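Ubiquitin domain-containing protein DSK2,putative (Plasmodium falciparum, PDB 6JL3) probably acts as a shuttle factor whose ubiquitin-like domain is recognised by ubiquitin receptors of the parasite's proteasome. Local coordinates at residues Q45-K50 with M71-S76; P23-L28 with E58-Y63. One frame throughout, in Å; residues are numbered along the deposited sequence.

Interaction 1: Q45-K50 with M71-S76; sequences QRIIFK and MHLVRS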
# COMPACT_ATOMS: atom_id res chain seq x y z
N GLN A 45 2.69 6.37 -7.84
CA GLN A 45 2.30 5.07 -7.32
C GLN A 45 0.84 4.76 -7.58
O GLN A 45 -0.04 5.62 -7.41
CB GLN A 45 2.48 5.04 -5.81
CG GLN A 45 3.89 5.06 -5.33
CD GLN A 45 3.98 5.02 -3.83
OE1 GLN A 45 3.08 4.52 -3.15
NE2 GLN A 45 5.06 5.57 -3.29
N ARG A 46 0.57 3.51 -7.92
CA ARG A 46 -0.79 2.97 -7.92
C ARG A 46 -0.78 1.72 -7.06
O ARG A 46 -0.00 0.78 -7.33
CB ARG A 46 -1.25 2.66 -9.35
CG ARG A 46 -1.19 3.85 -10.30
CD ARG A 46 -2.18 4.95 -9.92
NE ARG A 46 -2.13 6.08 -10.85
CZ ARG A 46 -1.39 7.17 -10.68
NH1 ARG A 46 -0.62 7.30 -9.61
NH2 ARG A 46 -1.42 8.14 -11.58
N ILE A 47 -1.58 1.72 -5.99
CA ILE A 47 -1.70 0.57 -5.11
C ILE A 47 -2.90 -0.25 -5.55
O ILE A 47 -4.03 0.26 -5.62
CB ILE A 47 -1.79 0.99 -3.63
CG1 ILE A 47 -0.53 1.73 -3.21
CG2 ILE A 47 -2.04 -0.25 -2.77
CD1 ILE A 47 -0.53 2.23 -1.77
N ILE A 48 -2.65 -1.53 -5.85
CA ILE A 48 -3.65 -2.44 -6.40
C ILE A 48 -3.98 -3.47 -5.33
O ILE A 48 -3.08 -4.15 -4.82
CB ILE A 48 -3.14 -3.15 -7.67
CG1 ILE A 48 -2.48 -2.16 -8.64
CG2 ILE A 48 -4.27 -3.98 -8.28
CD1 ILE A 48 -3.34 -1.03 -9.11
N PHE A 49 -5.26 -3.60 -5.01
CA PHE A 49 -5.73 -4.49 -3.95
C PHE A 49 -7.18 -4.81 -4.23
O PHE A 49 -7.96 -3.92 -4.59
CB PHE A 49 -5.57 -3.79 -2.60
CG PHE A 49 -6.03 -4.59 -1.41
CD1 PHE A 49 -5.41 -5.78 -1.05
CD2 PHE A 49 -7.05 -4.12 -0.61
CE1 PHE A 49 -5.83 -6.49 0.06
CE2 PHE A 49 -7.47 -4.81 0.51
CZ PHE A 49 -6.86 -6.00 0.84
N LYS A 50 -7.54 -6.09 -4.12
CA LYS A 50 -8.92 -6.54 -4.35
C LYS A 50 -9.45 -6.06 -5.70
O LYS A 50 -10.61 -5.67 -5.84
CB LYS A 50 -9.84 -6.13 -3.20
CG LYS A 50 -9.52 -6.88 -1.91
CD LYS A 50 -10.51 -6.52 -0.81
CE LYS A 50 -10.33 -7.39 0.42
NZ LYS A 50 -11.29 -7.00 1.49
N MET A 71 -0.47 -6.55 -1.25
CA MET A 71 -0.92 -5.62 -2.28
C MET A 71 0.17 -5.53 -3.34
O MET A 71 1.32 -5.90 -3.11
CB MET A 71 -1.15 -4.23 -1.68
CG MET A 71 -2.11 -4.22 -0.51
SD MET A 71 -2.57 -2.55 -0.03
CE MET A 71 -3.69 -2.87 1.32
N HIS A 72 -0.21 -5.03 -4.51
CA HIS A 72 0.76 -4.74 -5.55
C HIS A 72 0.95 -3.24 -5.66
O HIS A 72 0.01 -2.47 -5.50
CB HIS A 72 0.33 -5.31 -6.90
CG HIS A 72 0.45 -6.79 -6.98
ND1 HIS A 72 -0.45 -7.64 -6.37
CD2 HIS A 72 1.37 -7.59 -7.57
CE1 HIS A 72 -0.11 -8.89 -6.61
NE2 HIS A 72 1.00 -8.89 -7.33
N LEU A 73 2.18 -2.85 -5.94
CA LEU A 73 2.53 -1.46 -6.18
C LEU A 73 3.12 -1.36 -7.58
O LEU A 73 4.11 -2.04 -7.90
CB LEU A 73 3.54 -0.99 -5.13
CG LEU A 73 3.99 0.46 -5.25
CD1 LEU A 73 2.83 1.41 -5.06
CD2 LEU A 73 5.08 0.71 -4.22
N VAL A 74 2.49 -0.55 -8.42
CA VAL A 74 2.92 -0.35 -9.80
C VAL A 74 3.05 1.15 -10.05
O VAL A 74 2.58 1.99 -9.27
CB VAL A 74 1.98 -1.01 -10.83
CG1 VAL A 74 1.85 -2.51 -10.53
CG2 VAL A 74 0.62 -0.35 -10.86
N ARG A 75 3.72 1.48 -11.15
CA ARG A 75 3.89 2.86 -11.57
C ARG A 75 2.78 3.25 -12.53
O ARG A 75 2.33 2.45 -13.35
CB ARG A 75 5.21 3.02 -12.32
CG ARG A 75 6.45 3.09 -11.49
CD ARG A 75 7.64 3.46 -12.38
NE ARG A 75 8.88 3.38 -11.62
CZ ARG A 75 9.44 4.40 -10.98
NH1 ARG A 75 8.89 5.60 -11.02
NH2 ARG A 75 10.56 4.21 -10.29
N SER A 76 2.36 4.51 -12.43
CA SER A 76 1.44 5.09 -13.40
C SER A 76 1.97 4.82 -14.80
O SER A 76 3.10 5.20 -15.11
CB SER A 76 1.33 6.60 -13.19
OG SER A 76 2.61 7.19 -13.13
O HOH W 1 -3.20 -6.81 -5.60

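Interaction 2: P23-L28 with E58-Y63; sequences PDITVL and ESLTLY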
# COMPACT_ATOMS: atom_id res chain seq x y z
N PRO A 23 -4.29 -0.00 10.79
CA PRO A 23 -5.22 -0.37 9.71
C PRO A 23 -6.11 0.76 9.22
O PRO A 23 -6.72 0.61 8.16
CB PRO A 23 -6.05 -1.51 10.32
CG PRO A 23 -5.86 -1.40 11.79
CD PRO A 23 -4.49 -0.81 12.00
N ASP A 24 -6.19 1.88 9.93
CA ASP A 24 -7.08 2.97 9.54
C ASP A 24 -6.36 4.16 8.91
O ASP A 24 -6.98 5.20 8.69
CB ASP A 24 -7.94 3.43 10.72
CG ASP A 24 -7.13 3.80 11.95
OD1 ASP A 24 -5.90 3.56 11.98
OD2 ASP A 24 -7.74 4.33 12.90
N ILE A 25 -5.07 4.03 8.59
CA ILE A 25 -4.41 5.10 7.83
C ILE A 25 -5.07 5.21 6.45
O ILE A 25 -5.78 4.30 6.00
CB ILE A 25 -2.89 4.88 7.71
CG1 ILE A 25 -2.59 3.63 6.88
CG2 ILE A 25 -2.25 4.82 9.10
CD1 ILE A 25 -1.10 3.48 6.55
N THR A 26 -4.83 6.32 5.78
CA THR A 26 -5.39 6.48 4.44
C THR A 26 -4.48 5.84 3.40
O THR A 26 -3.30 5.54 3.65
CB THR A 26 -5.56 7.96 4.09
OG1 THR A 26 -4.26 8.56 4.05
CG2 THR A 26 -6.47 8.65 5.09
N VAL A 27 -5.02 5.67 2.19
CA VAL A 27 -4.23 5.21 1.06
C VAL A 27 -3.05 6.15 0.81
O VAL A 27 -1.93 5.69 0.53
CB VAL A 27 -5.13 5.07 -0.18
CG1 VAL A 27 -4.32 4.80 -1.43
CG2 VAL A 27 -6.16 3.98 0.07
N LEU A 28 -3.27 7.46 0.89
CA LEU A 28 -2.17 8.40 0.72
C LEU A 28 -1.10 8.20 1.79
O LEU A 28 0.11 8.22 1.49
CB LEU A 28 -2.69 9.84 0.72
CG LEU A 28 -1.63 10.91 0.46
CD1 LEU A 28 -0.92 10.70 -0.87
CD2 LEU A 28 -2.22 12.32 0.55
N GLU A 58 -9.06 7.67 1.12
CA GLU A 58 -9.85 6.71 1.86
C GLU A 58 -9.03 5.94 2.88
O GLU A 58 -7.86 5.60 2.64
CB GLU A 58 -10.51 5.71 0.90
CG GLU A 58 -11.44 6.33 -0.16
CD GLU A 58 -12.68 7.05 0.40
OE1 GLU A 58 -12.68 7.54 1.55
OE2 GLU A 58 -13.67 7.14 -0.35
N SER A 59 -9.64 5.68 4.03
CA SER A 59 -9.05 4.81 5.04
C SER A 59 -8.98 3.38 4.53
O SER A 59 -9.92 2.89 3.88
CB SER A 59 -9.90 4.84 6.30
OG SER A 59 -9.41 3.93 7.27
N LEU A 60 -7.88 2.69 4.85
CA LEU A 60 -7.73 1.30 4.41
C LEU A 60 -8.82 0.40 4.96
O LEU A 60 -9.13 -0.63 4.35
CB LEU A 60 -6.36 0.77 4.84
CG LEU A 60 -5.13 1.46 4.27
CD1 LEU A 60 -3.88 0.79 4.81
CD2 LEU A 60 -5.14 1.45 2.75
N THR A 61 -9.40 0.75 6.11
CA THR A 61 -10.48 -0.06 6.67
C THR A 61 -11.66 -0.17 5.70
O THR A 61 -12.35 -1.18 5.71
CB THR A 61 -10.93 0.51 8.01
OG1 THR A 61 -11.24 1.90 7.87
CG2 THR A 61 -9.83 0.33 9.04
N LEU A 62 -11.88 0.85 4.86
CA LEU A 62 -12.97 0.77 3.90
C LEU A 62 -12.82 -0.42 2.97
O LEU A 62 -13.82 -0.94 2.46
CB LEU A 62 -13.02 2.05 3.08
CG LEU A 62 -13.47 3.29 3.85
CD1 LEU A 62 -13.30 4.54 3.04
CD2 LEU A 62 -14.93 3.13 4.25
N TYR A 63 -11.59 -0.84 2.71
CA TYR A 63 -11.30 -1.93 1.80
C TYR A 63 -11.09 -3.26 2.51
O TYR A 63 -10.76 -4.26 1.86
CB TYR A 63 -10.05 -1.57 1.01
CG TYR A 63 -10.20 -0.36 0.13
CD1 TYR A 63 -10.96 -0.41 -1.03
CD2 TYR A 63 -9.54 0.83 0.42
CE1 TYR A 63 -11.07 0.68 -1.87
CE2 TYR A 63 -9.64 1.93 -0.41
CZ TYR A 63 -10.41 1.84 -1.56
OH TYR A 63 -10.52 2.93 -2.40

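Interaction 1: Q45-K50 with M71-S76
Q45 opens the contact by laying its side chain against one methyl of L73: the chain runs straight beyond CG, and OE1 lies 3.7 Å from L73 CD1. Its amide nitrogen reaches past the strands to the carbonyls of K31 and I40, so the NH2 end of a buried amide is satisfied. R46 and V74 form a hydrogen-bonded antiparallel pair, with R46 N to V74 O at 2.9 Å. The arginine chain bends at its second torsion (chi2 -66°) and folds back, which brings NH1 above the carbonyl plane of its neighbour, Q45 O, with E43 O as a second acceptor; S76 CB rests over one face of the guanidinium, toward its rim. I47 shares the inner face with L73, and M71 reaches it from the neighbouring strand. I47 CG1 meets L73 CD1 at 3.8 Å, while CG2 touches M71 SD, two branches thus serving two partners. I48 forms the second hydrogen-bonded pair, its N meeting H72 O at 2.8 Å in a nearly straight bond (176°). Beta-branched I48 and V74 suit extended strands and share the outer face with H72, whose ND1 is linked through one water to I48 O. At F49, M71 CE makes a CH-pi contact over the ring centre, 4.0 Å from the centroid, and SD an oblique Met-aromatic one at 4.8 Å; K50 CG lies over the opposite face. The flexible, polarisable thioether thus fits between I47 and the ring. Chemically, the pairing joins a buried inner face of aliphatic, sulfur and aromatic groups to an outer face mixing apolar, cationic and hydrated polar groups, as in the beta-grasp sheet of ubiquitin.

Interaction 2: P23-L28 with E58-Y63
I25 and L60 mark the tight side of this contact, their side chains lying alongside each other and pointing the same way, with I25 CG1 3.7 Å from L60 CD1. The other leucine methyl, CD2, meets V27 CG2 at 3.8 Å, the two side chains crossing at about a right angle; a forked leucine can therefore serve both neighbours. V27 CG2 also approaches Y63 CE2 obliquely, while the tyrosine hydroxyl is bonded to the backbone of K55. L30 of the helix borders I25 and L60 from within. Two backbone bonds join the loops beside this apolar patch: L60 N donates to I25 O at 2.9 Å, and V27 N donates to E58 O over the same length, each running nearly along the C=O axis. Between them T26 and S59 pass closely, CA to CA 4.1 Å. T26 is the N-cap of helix 27-35: OG1, placed between the backbone N and the carbonyl carbon (chi1 64°), accepts from the amide of D29. Toward solvent, where D24 and T61 are exposed, the contact is thinner in apolar packing and more polar. In one of its two conformers S59 OG shares a hydrogen bond with T61 OG1 at 2.8 Å and lies 3.1 Å from D24 O; short hydroxyl side chains can reach each other and this carbonyl at the surface. T61 CG2 lies beside P23 O and the CB of D24, whose carboxylate leads away. The V27 amide, in the first turn of the helix, has no earlier helical carbonyl to bond, and E58 O supplies the acceptor; backbone polarity is thus met by the neighbouring loop, while aliphatic contacts hold the buried side.

In the fold
Interaction 1 builds the middle of the sheet, whereas interaction 2 fastens the start of helix 27-35 to the 3-10 turn that precedes the last strand; their centres lie 14 Å apart. They meet at K50 and Y63: K50 NZ probably hydrogen-bonds Y63 O at 2.8 Å, and F49 CE2 packs against the same carbonyl at 3.6 Å. The helix is a shared support, since L30 touches I47 of interaction 1 as well as I25 and L60 of interaction 2, and V65 touches both M71 and L60. The segments alternate along the chain. I48, H72 and V74 lie where ubiquitin has its hydrophobic Ile-His-Val recognition patch, so this face probably meets proteasomal receptors.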